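Local coordinates for protein galactose-1-phosphate uridylyltransferase (Pyrobaculum aerophilum str. IM2, PDB 6K9Z) that probably transfers uridylyl groups between UDP-glucose and galactose 1-phosphate, and carries bound zinc, iron and UDP, at residues A[53-59]-A[72-77]; A[207-213]-A[260-266]; A[236-240]-A[303-307]. The protein carries 1 engineered substitution. All blocks are in the same frame, centred on the assembly; numbering follows the deposited sequence.

Contact 1: A[53-59]-A[72-77]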
loop_
_atom_site.group_PDB
_atom_site.type_symbol
_atom_site.label_atom_id
_atom_site.label_comp_id
_atom_site.label_asym_id
_atom_site.label_seq_id
_atom_site.Cartn_x
_atom_site.Cartn_y
_atom_site.Cartn_z
ATOM N N PRO A 53 -20.687 2.547 6.940
ATOM C CA PRO A 53 -20.487 1.713 5.765
ATOM C C PRO A 53 -19.919 2.459 4.559
ATOM O O PRO A 53 -20.372 3.556 4.249
ATOM C CB PRO A 53 -21.888 1.199 5.457
ATOM C CG PRO A 53 -22.812 2.258 5.976
ATOM C CD PRO A 53 -22.098 2.884 7.161
ATOM N N VAL A 54 -18.837 1.907 4.002
ATOM C CA VAL A 54 -18.161 2.437 2.780
ATOM C C VAL A 54 -19.088 2.220 1.580
ATOM O O VAL A 54 -19.003 2.992 0.612
ATOM C CB VAL A 54 -16.763 1.828 2.576
ATOM C CG1 VAL A 54 -15.777 2.365 3.599
ATOM C CG2 VAL A 54 -16.794 0.309 2.600
ATOM N N VAL A 55 -19.872 1.141 1.630
ATOM C CA VAL A 55 -20.870 0.801 0.574
ATOM C C VAL A 55 -22.203 0.478 1.263
ATOM O O VAL A 55 -22.175 -0.028 2.396
ATOM C CB VAL A 55 -20.388 -0.370 -0.304
ATOM C CG1 VAL A 55 -19.369 0.080 -1.338
ATOM C CG2 VAL A 55 -19.833 -1.509 0.534
ATOM N N THR A 56 -23.323 0.783 0.603
ATOM C CA THR A 56 -24.671 0.511 1.168
ATOM C C THR A 56 -25.621 0.019 0.073
ATOM O O THR A 56 -25.319 0.203 -1.116
ATOM C CB THR A 56 -25.291 1.727 1.870
ATOM O OG1 THR A 56 -24.798 2.935 1.295
ATOM C CG2 THR A 56 -25.061 1.730 3.364
ATOM N N GLU A 57 -26.723 -0.600 0.494
ATOM C CA GLU A 57 -27.764 -1.126 -0.424
ATOM C C GLU A 57 -28.386 0.036 -1.206
ATOM O O GLU A 57 -28.802 -0.191 -2.350
ATOM C CB GLU A 57 -28.828 -1.890 0.363
ATOM C CG GLU A 57 -29.909 -2.485 -0.514
ATOM C CD GLU A 57 -29.533 -3.797 -1.179
ATOM O OE1 GLU A 57 -28.376 -4.228 -1.013
ATOM O OE2 GLU A 57 -30.394 -4.378 -1.867
ATOM N N ASN A 58 -28.493 1.216 -0.589
ATOM C CA ASN A 58 -29.161 2.355 -1.271
ATOM C C ASN A 58 -28.238 3.581 -1.299
ATOM O O ASN A 58 -28.521 4.554 -0.579
ATOM C CB ASN A 58 -30.474 2.690 -0.562
ATOM C CG ASN A 58 -31.163 3.906 -1.137
ATOM O OD1 ASN A 58 -31.200 4.081 -2.348
ATOM N ND2 ASN A 58 -31.709 4.744 -0.273
ATOM N N PRO A 59 -27.183 3.523 -2.114
ATOM C CA PRO A 59 -26.237 4.634 -2.237
ATOM C C PRO A 59 -26.846 5.805 -3.020
ATOM O O PRO A 59 -27.652 5.568 -3.894
ATOM C CB PRO A 59 -25.103 4.022 -3.060
ATOM C CG PRO A 59 -25.836 3.169 -4.049
ATOM C CD PRO A 59 -27.012 2.625 -3.265
ATOM N N PRO A 72 -21.860 4.177 -8.336
ATOM C CA PRO A 72 -22.596 4.138 -7.077
ATOM C C PRO A 72 -21.904 3.193 -6.084
ATOM O O PRO A 72 -21.443 2.147 -6.477
ATOM C CB PRO A 72 -23.984 3.610 -7.464
ATOM C CG PRO A 72 -24.148 4.071 -8.885
ATOM C CD PRO A 72 -22.757 3.924 -9.466
ATOM N N ALA A 73 -21.844 3.626 -4.827
ATOM C CA ALA A 73 -21.256 2.871 -3.690
ATOM C C ALA A 73 -22.263 1.825 -3.235
ATOM O O ALA A 73 -22.686 1.785 -2.059
ATOM C CB ALA A 73 -20.872 3.809 -2.599
ATOM N N ARG A 74 -22.607 0.936 -4.159
ATOM C CA ARG A 74 -23.649 -0.093 -3.966
ATOM C C ARG A 74 -23.007 -1.387 -3.446
ATOM O O ARG A 74 -22.126 -1.936 -4.136
ATOM C CB ARG A 74 -24.364 -0.352 -5.298
ATOM C CG ARG A 74 -25.436 -1.423 -5.265
ATOM C CD ARG A 74 -26.439 -1.230 -4.161
ATOM N NE ARG A 74 -27.485 -2.260 -4.154
ATOM C CZ ARG A 74 -28.526 -2.268 -4.960
ATOM N NH1 ARG A 74 -28.679 -1.297 -5.841
ATOM N NH2 ARG A 74 -29.411 -3.240 -4.898
ATOM N N GLY A 75 -23.483 -1.867 -2.305
ATOM C CA GLY A 75 -22.904 -3.037 -1.633
ATOM C C GLY A 75 -23.246 -3.098 -0.168
ATOM O O GLY A 75 -24.304 -2.573 0.234
ATOM N N SER A 76 -22.454 -3.861 0.576
ATOM C CA SER A 76 -22.633 -4.071 2.029
ATOM C C SER A 76 -21.256 -4.005 2.650
ATOM O O SER A 76 -20.284 -4.545 2.056
ATOM C CB SER A 76 -23.275 -5.383 2.392
ATOM O OG SER A 76 -24.442 -5.578 1.663
ATOM N N SER A 77 -21.192 -3.398 3.816
ATOM C CA SER A 77 -19.984 -3.397 4.675
ATOM C C SER A 77 -20.397 -4.029 6.003
ATOM O O SER A 77 -21.366 -3.537 6.608
ATOM C CB SER A 77 -19.453 -2.045 4.839
ATOM O OG SER A 77 -18.406 -2.084 5.779
HETATM O O HOH W 1 -17.326 0.320 6.208
HETATM O O HOH W 2 -23.487 -1.732 4.289
#

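Contact 2: A[207-213]-A[260-266]. With ZN (zinc ion), chain D; FE (Fe (III) ion), chain E.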
loop_
_atom_site.group_PDB
_atom_site.type_symbol
_atom_site.label_atom_id
_atom_site.label_comp_id
_atom_site.label_asym_id
_atom_site.label_seq_id
_atom_site.Cartn_x
_atom_site.Cartn_y
_atom_site.Cartn_z
ATOM N N TYR A 207 -2.893 -21.714 0.941
ATOM C CA TYR A 207 -3.605 -22.182 -0.272
ATOM C C TYR A 207 -4.209 -23.547 -0.054
ATOM O O TYR A 207 -3.617 -24.402 0.615
ATOM C CB TYR A 207 -2.679 -22.362 -1.464
ATOM C CG TYR A 207 -2.391 -21.130 -2.284
ATOM C CD1 TYR A 207 -1.378 -20.240 -1.937
ATOM C CD2 TYR A 207 -3.043 -20.930 -3.481
ATOM C CE1 TYR A 207 -1.079 -19.153 -2.747
ATOM C CE2 TYR A 207 -2.763 -19.857 -4.290
ATOM C CZ TYR A 207 -1.764 -18.971 -3.942
ATOM O OH TYR A 207 -1.515 -17.922 -4.787
ATOM N N PRO A 208 -5.382 -23.799 -0.652
ATOM C CA PRO A 208 -5.918 -25.158 -0.654
ATOM C C PRO A 208 -5.122 -25.994 -1.666
ATOM O O PRO A 208 -4.695 -25.499 -2.732
ATOM C CB PRO A 208 -7.380 -24.940 -1.069
ATOM C CG PRO A 208 -7.318 -23.743 -2.011
ATOM C CD PRO A 208 -6.179 -22.882 -1.473
ATOM N N LYS A 209 -4.909 -27.266 -1.304
ATOM C CA LYS A 209 -4.153 -28.195 -2.165
ATOM C C LYS A 209 -5.016 -28.547 -3.386
ATOM O O LYS A 209 -4.438 -28.833 -4.420
ATOM C CB LYS A 209 -3.768 -29.427 -1.348
ATOM C CG LYS A 209 -2.603 -29.168 -0.401
ATOM C CD LYS A 209 -2.353 -30.307 0.584
ATOM C CE LYS A 209 -1.021 -30.165 1.290
ATOM N NZ LYS A 209 -0.645 -31.409 2.014
ATOM N N ARG A 210 -6.330 -28.631 -3.216
ATOM C CA ARG A 210 -7.269 -28.798 -4.342
ATOM C C ARG A 210 -7.521 -27.426 -4.951
ATOM O O ARG A 210 -7.559 -26.460 -4.197
ATOM C CB ARG A 210 -8.542 -29.528 -3.903
ATOM C CG ARG A 210 -8.345 -31.036 -3.850
ATOM C CD ARG A 210 -9.664 -31.713 -3.527
ATOM N NE ARG A 210 -9.797 -31.555 -2.083
ATOM C CZ ARG A 210 -10.684 -32.171 -1.306
ATOM N NH1 ARG A 210 -10.659 -31.946 -0.001
ATOM N NH2 ARG A 210 -11.582 -32.991 -1.837
ATOM N N HIS A 211 -7.623 -27.366 -6.269
ATOM C CA HIS A 211 -7.966 -26.086 -6.953
ATOM C C HIS A 211 -9.371 -25.692 -6.514
ATOM O O HIS A 211 -10.352 -26.390 -6.868
ATOM C CB HIS A 211 -7.872 -26.194 -8.476
ATOM C CG HIS A 211 -8.163 -24.894 -9.162
ATOM N ND1 HIS A 211 -7.154 -23.967 -9.491
ATOM C CD2 HIS A 211 -9.349 -24.350 -9.545
ATOM C CE1 HIS A 211 -7.753 -22.939 -10.123
ATOM N NE2 HIS A 211 -9.088 -23.146 -10.150
ATOM N N ARG A 212 -9.467 -24.613 -5.740
ATOM C CA ARG A 212 -10.743 -23.967 -5.384
ATOM C C ARG A 212 -10.570 -22.484 -5.675
ATOM O O ARG A 212 -9.468 -21.976 -5.370
ATOM C CB ARG A 212 -10.993 -24.133 -3.898
ATOM C CG ARG A 212 -10.970 -25.582 -3.411
ATOM C CD ARG A 212 -12.105 -26.362 -3.915
ATOM N NE ARG A 212 -12.243 -27.640 -3.193
ATOM C CZ ARG A 212 -12.980 -28.643 -3.628
ATOM N NH1 ARG A 212 -13.573 -28.551 -4.802
ATOM N NH2 ARG A 212 -13.091 -29.760 -2.937
ATOM N N SER A 213 -11.595 -21.828 -6.197
ATOM C CA SER A 213 -11.511 -20.368 -6.461
ATOM C C SER A 213 -12.494 -19.539 -5.634
ATOM O O SER A 213 -12.278 -18.288 -5.575
ATOM C CB SER A 213 -11.682 -20.095 -7.945
ATOM O OG SER A 213 -12.837 -20.716 -8.448
ATOM N N THR A 260 -13.600 -20.163 -11.136
ATOM C CA THR A 260 -12.628 -19.941 -12.234
ATOM C C THR A 260 -11.602 -21.074 -12.292
ATOM O O THR A 260 -11.021 -21.354 -11.288
ATOM C CB THR A 260 -11.828 -18.659 -12.047
ATOM O OG1 THR A 260 -11.191 -18.661 -10.768
ATOM C CG2 THR A 260 -12.733 -17.454 -12.111
ATOM N N GLN A 261 -11.310 -21.565 -13.496
ATOM C CA GLN A 261 -10.260 -22.589 -13.728
ATOM C C GLN A 261 -8.868 -21.971 -13.530
ATOM O O GLN A 261 -7.954 -22.732 -13.221
ATOM C CB GLN A 261 -10.401 -23.157 -15.141
ATOM C CG GLN A 261 -11.503 -24.192 -15.262
ATOM C CD GLN A 261 -11.621 -24.669 -16.703
ATOM O OE1 GLN A 261 -11.520 -23.885 -17.656
ATOM N NE2 GLN A 261 -11.779 -25.970 -16.877
ATOM N N TYR A 262 -8.710 -20.656 -13.705
ATOM C CA TYR A 262 -7.386 -19.996 -13.895
ATOM C C TYR A 262 -6.955 -19.266 -12.624
ATOM O O TYR A 262 -5.756 -18.868 -12.521
ATOM C CB TYR A 262 -7.406 -18.986 -15.042
ATOM C CG TYR A 262 -8.503 -17.954 -14.968
ATOM C CD1 TYR A 262 -9.739 -18.206 -15.555
ATOM C CD2 TYR A 262 -8.312 -16.741 -14.312
ATOM C CE1 TYR A 262 -10.765 -17.285 -15.498
ATOM C CE2 TYR A 262 -9.347 -15.823 -14.227
ATOM C CZ TYR A 262 -10.559 -16.097 -14.826
ATOM O OH TYR A 262 -11.582 -15.205 -14.769
ATOM N N TYR A 263 -7.893 -19.090 -11.703
ATOM C CA TYR A 263 -7.575 -18.450 -10.409
ATOM C C TYR A 263 -7.909 -19.391 -9.266
ATOM O O TYR A 263 -8.737 -20.289 -9.387
ATOM C CB TYR A 263 -8.278 -17.109 -10.279
ATOM C CG TYR A 263 -7.716 -16.207 -9.193
ATOM C CD1 TYR A 263 -6.466 -15.636 -9.324
ATOM C CD2 TYR A 263 -8.482 -15.816 -8.099
ATOM C CE1 TYR A 263 -5.973 -14.719 -8.404
ATOM C CE2 TYR A 263 -7.979 -14.935 -7.137
ATOM C CZ TYR A 263 -6.728 -14.383 -7.300
ATOM O OH TYR A 263 -6.280 -13.465 -6.373
ATOM N N HIS A 264 -7.066 -19.288 -8.237
ATOM C CA HIS A 264 -7.047 -20.172 -7.043
ATOM C C HIS A 264 -7.097 -19.305 -5.780
ATOM O O HIS A 264 -6.220 -18.438 -5.635
ATOM C CB HIS A 264 -5.747 -20.982 -7.140
ATOM C CG HIS A 264 -5.639 -22.209 -6.302
ATOM N ND1 HIS A 264 -5.073 -23.366 -6.787
ATOM C CD2 HIS A 264 -5.940 -22.448 -5.011
ATOM C CE1 HIS A 264 -5.057 -24.277 -5.842
ATOM N NE2 HIS A 264 -5.582 -23.740 -4.744
ATOM N N LEU A 265 -8.051 -19.675 -4.854
ATOM C CA LEU A 265 -8.211 -18.737 -3.734
ATOM C C LEU A 265 -7.032 -18.906 -2.796
ATOM O O LEU A 265 -6.398 -20.030 -2.731
ATOM C CB LEU A 265 -9.526 -18.955 -2.993
ATOM C CG LEU A 265 -9.754 -20.297 -2.317
ATOM C CD1 LEU A 265 -9.072 -20.451 -0.972
ATOM C CD2 LEU A 265 -11.268 -20.504 -2.101
ATOM N N HIS A 266 -6.693 -17.968 -1.988
ATOM C CA HIS A 266 -5.595 -18.076 -0.989
ATOM C C HIS A 266 -5.803 -16.969 0.040
ATOM O O HIS A 266 -6.330 -15.877 -0.364
ATOM C CB HIS A 266 -4.215 -17.997 -1.659
ATOM C CG HIS A 266 -4.087 -16.879 -2.660
ATOM N ND1 HIS A 266 -4.639 -16.946 -3.949
ATOM C CD2 HIS A 266 -3.451 -15.696 -2.591
ATOM C CE1 HIS A 266 -4.350 -15.826 -4.602
ATOM N NE2 HIS A 266 -3.582 -15.071 -3.835
HETATM ZN ZN ZN D . -5.124 -23.869 -9.062
HETATM FE FE FE E . -2.834 -12.991 -4.008
HETATM O O HOH W 3 -0.936 -13.733 -4.927
#

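Contact 3: A[236-240]-A[303-307]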
loop_
_atom_site.group_PDB
_atom_site.type_symbol
_atom_site.label_atom_id
_atom_site.label_comp_id
_atom_site.label_asym_id
_atom_site.label_seq_id
_atom_site.Cartn_x
_atom_site.Cartn_y
_atom_site.Cartn_z
ATOM N N ALA A 236 2.144 -19.024 15.217
ATOM C CA ALA A 236 3.586 -18.906 14.942
ATOM C C ALA A 236 3.979 -17.421 14.866
ATOM O O ALA A 236 5.013 -17.052 15.420
ATOM C CB ALA A 236 3.929 -19.600 13.669
ATOM N N LEU A 237 3.157 -16.593 14.236
ATOM C CA LEU A 237 3.484 -15.156 14.046
ATOM C C LEU A 237 3.483 -14.508 15.417
ATOM O O LEU A 237 4.332 -13.627 15.611
ATOM C CB LEU A 237 2.508 -14.459 13.088
ATOM C CG LEU A 237 2.672 -14.909 11.643
ATOM C CD1 LEU A 237 1.741 -14.153 10.702
ATOM C CD2 LEU A 237 4.101 -14.723 11.179
ATOM N N LYS A 238 2.603 -14.959 16.317
ATOM C CA LYS A 238 2.397 -14.340 17.645
ATOM C C LYS A 238 3.686 -14.453 18.439
ATOM O O LYS A 238 3.918 -13.594 19.316
ATOM C CB LYS A 238 1.227 -15.002 18.365
ATOM C CG LYS A 238 0.405 -14.105 19.262
ATOM C CD LYS A 238 -0.787 -14.822 19.867
ATOM C CE LYS A 238 -1.573 -13.953 20.822
ATOM N NZ LYS A 238 -1.924 -14.671 22.062
ATOM N N GLN A 239 4.497 -15.494 18.200
ATOM C CA GLN A 239 5.745 -15.662 18.999
ATOM C C GLN A 239 7.042 -15.574 18.179
ATOM O O GLN A 239 8.100 -15.426 18.813
ATOM C CB GLN A 239 5.764 -17.001 19.740
ATOM C CG GLN A 239 4.457 -17.776 19.702
ATOM C CD GLN A 239 4.676 -19.231 20.040
ATOM O OE1 GLN A 239 5.427 -19.572 20.952
ATOM N NE2 GLN A 239 4.024 -20.105 19.293
ATOM N N VAL A 240 6.995 -15.645 16.845
ATOM C CA VAL A 240 8.274 -15.660 16.079
ATOM C C VAL A 240 9.122 -14.462 16.504
ATOM O O VAL A 240 10.317 -14.598 16.505
ATOM C CB VAL A 240 8.051 -15.709 14.555
ATOM C CG1 VAL A 240 7.341 -14.467 14.044
ATOM C CG2 VAL A 240 9.365 -15.925 13.817
ATOM N N ALA A 303 12.183 -20.183 7.445
ATOM C CA ALA A 303 12.856 -21.105 8.396
ATOM C C ALA A 303 12.510 -20.662 9.824
ATOM O O ALA A 303 12.238 -21.526 10.714
ATOM C CB ALA A 303 14.359 -21.117 8.169
ATOM N N ARG A 304 12.553 -19.349 10.067
ATOM C CA ARG A 304 12.288 -18.784 11.425
ATOM C C ARG A 304 10.825 -18.977 11.826
ATOM O O ARG A 304 10.524 -19.386 12.979
ATOM C CB ARG A 304 12.614 -17.294 11.489
ATOM C CG ARG A 304 14.098 -17.018 11.535
ATOM C CD ARG A 304 14.301 -15.514 11.487
ATOM N NE ARG A 304 13.815 -14.744 12.658
ATOM C CZ ARG A 304 12.729 -13.922 12.698
ATOM N NH1 ARG A 304 11.947 -13.751 11.630
ATOM N NH2 ARG A 304 12.452 -13.277 13.839
ATOM N N ILE A 305 9.906 -18.726 10.893
ATOM C CA ILE A 305 8.451 -18.931 11.161
ATOM C C ILE A 305 8.239 -20.411 11.463
ATOM O O ILE A 305 7.554 -20.725 12.441
ATOM C CB ILE A 305 7.584 -18.446 9.984
ATOM C CG1 ILE A 305 7.712 -16.934 9.807
ATOM C CG2 ILE A 305 6.135 -18.879 10.135
ATOM C CD1 ILE A 305 6.969 -16.414 8.640
ATOM N N LYS A 306 8.789 -21.273 10.625
ATOM C CA LYS A 306 8.584 -22.738 10.777
ATOM C C LYS A 306 9.098 -23.184 12.146
ATOM O O LYS A 306 8.376 -24.007 12.818
ATOM C CB LYS A 306 9.195 -23.519 9.619
ATOM C CG LYS A 306 8.866 -25.017 9.606
ATOM C CD LYS A 306 9.647 -25.651 8.502
ATOM C CE LYS A 306 8.888 -26.731 7.795
ATOM N NZ LYS A 306 8.926 -27.945 8.632
ATOM N N ALA A 307 10.256 -22.702 12.590
ATOM C CA ALA A 307 10.848 -23.109 13.887
ATOM C C ALA A 307 9.868 -22.680 14.985
ATOM O O ALA A 307 9.597 -23.502 15.925
ATOM C CB ALA A 307 12.233 -22.515 14.076
#

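Contact 1: A[53-59]-A[72-77]
R74 lies across P59 and alongside E57, its side chain running from the proline ring to the E57 carboxylate. CB rests against P59, with R74 CB and P59 CG 4.0 Å apart. The chain then bends at chi2 (51°), and CD, which also meets CD of P59, comes up close to the carbonyl oxygens of T56 and E57. Beyond it the guanidinium lies with one face over the E57 carbonyl: R74 NE is 3.0 Å from E57 O, but the N-H points too poorly to make a hydrogen bond. At the tip, R74 NH2 and E57 OE2 form a weak salt bridge at 3.4 Å. The two side chains run alongside each other in the same direction, their charged planes turned 64° apart.

The backbones hold more firmly. T56 N donates to A73 O (2.9 Å) and G75 N to T56 O (3.0 Å). A73 centres an inverse gamma turn, and the next residue, R74, forms a single beta bridge with T56. V55 turns inward, its CG2 3.4 Å from S76 O, while CG1 packs on A73 CB. Further along, water takes over: one molecule joins V55 O to S77 N, another accepts from V54 N and from S77 OG.

S77 also pairs its backbone with UDP-binding N50, and V54 lies close to bound UDP. The arrangement is thus a loop laid along the lead-in to strand 76-81 and its first residues, at the border of the nucleotide pocket in the N-terminal HIT-clan half of the enzyme.

Contact 2: A[207-213]-A[260-266]
The ring of Y207 has H266 over one face and H264 at its edge. H266 CB sits almost on the ring normal, 3.3 Å from the Y207 ring centroid, a CH-pi contact over the centre. The imidazole of H266 continues outward nearly parallel to the tyrosine (14°) but displaced well to one side, which puts Y207 OH over the imidazole face. The tyrosine edge points at one face of H264, an edge-to-face pair with planes at 72° and Y207 CD2 3.6 Å from H264 CD2; the other face takes H211 CA and R212 N. H211 meets T260 O at its ring edge.

Each histidine ring has a metal at one nitrogen and a backbone carbonyl at the other. H211 ND1 and H264 ND1 bind zinc, at 2.1 and 2.3 Å, with C170 and C173 completing the site. H211 CG lies anti to the backbone N, which carries the ring over to zinc and T260 O. H211 NE2 donates to T260 O at 2.9 Å, straight (179°) and onto a lone pair, whereas H264 NE2 reaches P208 O at 2.8 Å by a more bent bond. H266 NE2 binds iron at 2.2 Å, alongside E156, H252, E268 and a water, and its ND1 gives a hydrogen bond to H264 O.

Backbone and hydroxyl bonds tie the segments together: L265 N to R212 O, and T260 N to S213 OG. P208 CD packs on L265 CD1. The tyrosine hydroxyl is hydrogen-bonded to H172.

Metal on one nitrogen and carbonyl on the other together fix how each imidazole is turned, and the carbonyls may make the rings better metal donors. H264 links the two sites, its ring on zinc and its carbonyl bonded to an iron ligand.

Contact 3: A[236-240]-A[303-307]
A236 faces I305 across the gap between two helices, its CB 4.2 Å from I305 CG2 and a little nearer the I305 carbonyl oxygen. L237, next in line, leaves its helix at an angle to this direction, yet the end of its side chain swings back: L237 CD2 comes within 4.2 Å of I305 CD1. The isoleucine is therefore touched on two branches, CG2 by the alanine and the extended CG1-CD1 arm by the leucine.

V240 makes the closest approach. Chi1 of 64° puts V240 CG1 between the backbone N and the carbonyl carbon, which leaves CG2 anti to the N and directed at the second helix, 3.7 Å from R304 O. The same methyl also sits over one face of the R304 guanidinium, offset toward its rim, with R304 NH1 4.0 Å from V240 CG2. R304 bends at chi3 to bring its flat end round beside V240; the hydrogen bond from NH1 goes to H202, on strand 202-208.

The axes of the two short segments pass 9.2 Å apart at 106°, close to perpendicular, which keeps the interface small. Further along helix 298-309, A308 touches V240 and L309 touches A236. H202 touches L237, V240 and I305, so the two helices pack together on one strand of the sheet. The C235-C312 disulfide joins helix 220-240 to the chain just after helix 298-309.

No hydrogen bond crosses between the segments. Cohesion comes from methyl groups, plus the guanidinium face laid on a valine, and the arginine hydrogen-bonds through NH1 to H202 of strand 202-208, so its apolar contact and its polar partner are different groups.

Contacts 1 and 2 sit at different places on the same nine-stranded sheet, at the start of strand 76-81 and near strands 202-208 and 266-271, with centres 28 Å apart. Contacts 2 and 3 are linked through strand 202-208, which runs into contact 2 and packs against both helices of contact 3; their nearest atoms are about 12 Å apart. Contacts 1 and 2 are both partly buried, but backbone bonds and water dominate the first, metals and imidazoles the second. Contact 3 is buried and apolar, though far from the chain's centre. Contact 1 belongs to the N-terminal half, contacts 2 and 3 to the C-terminal half, where their segments alternate along the sequence.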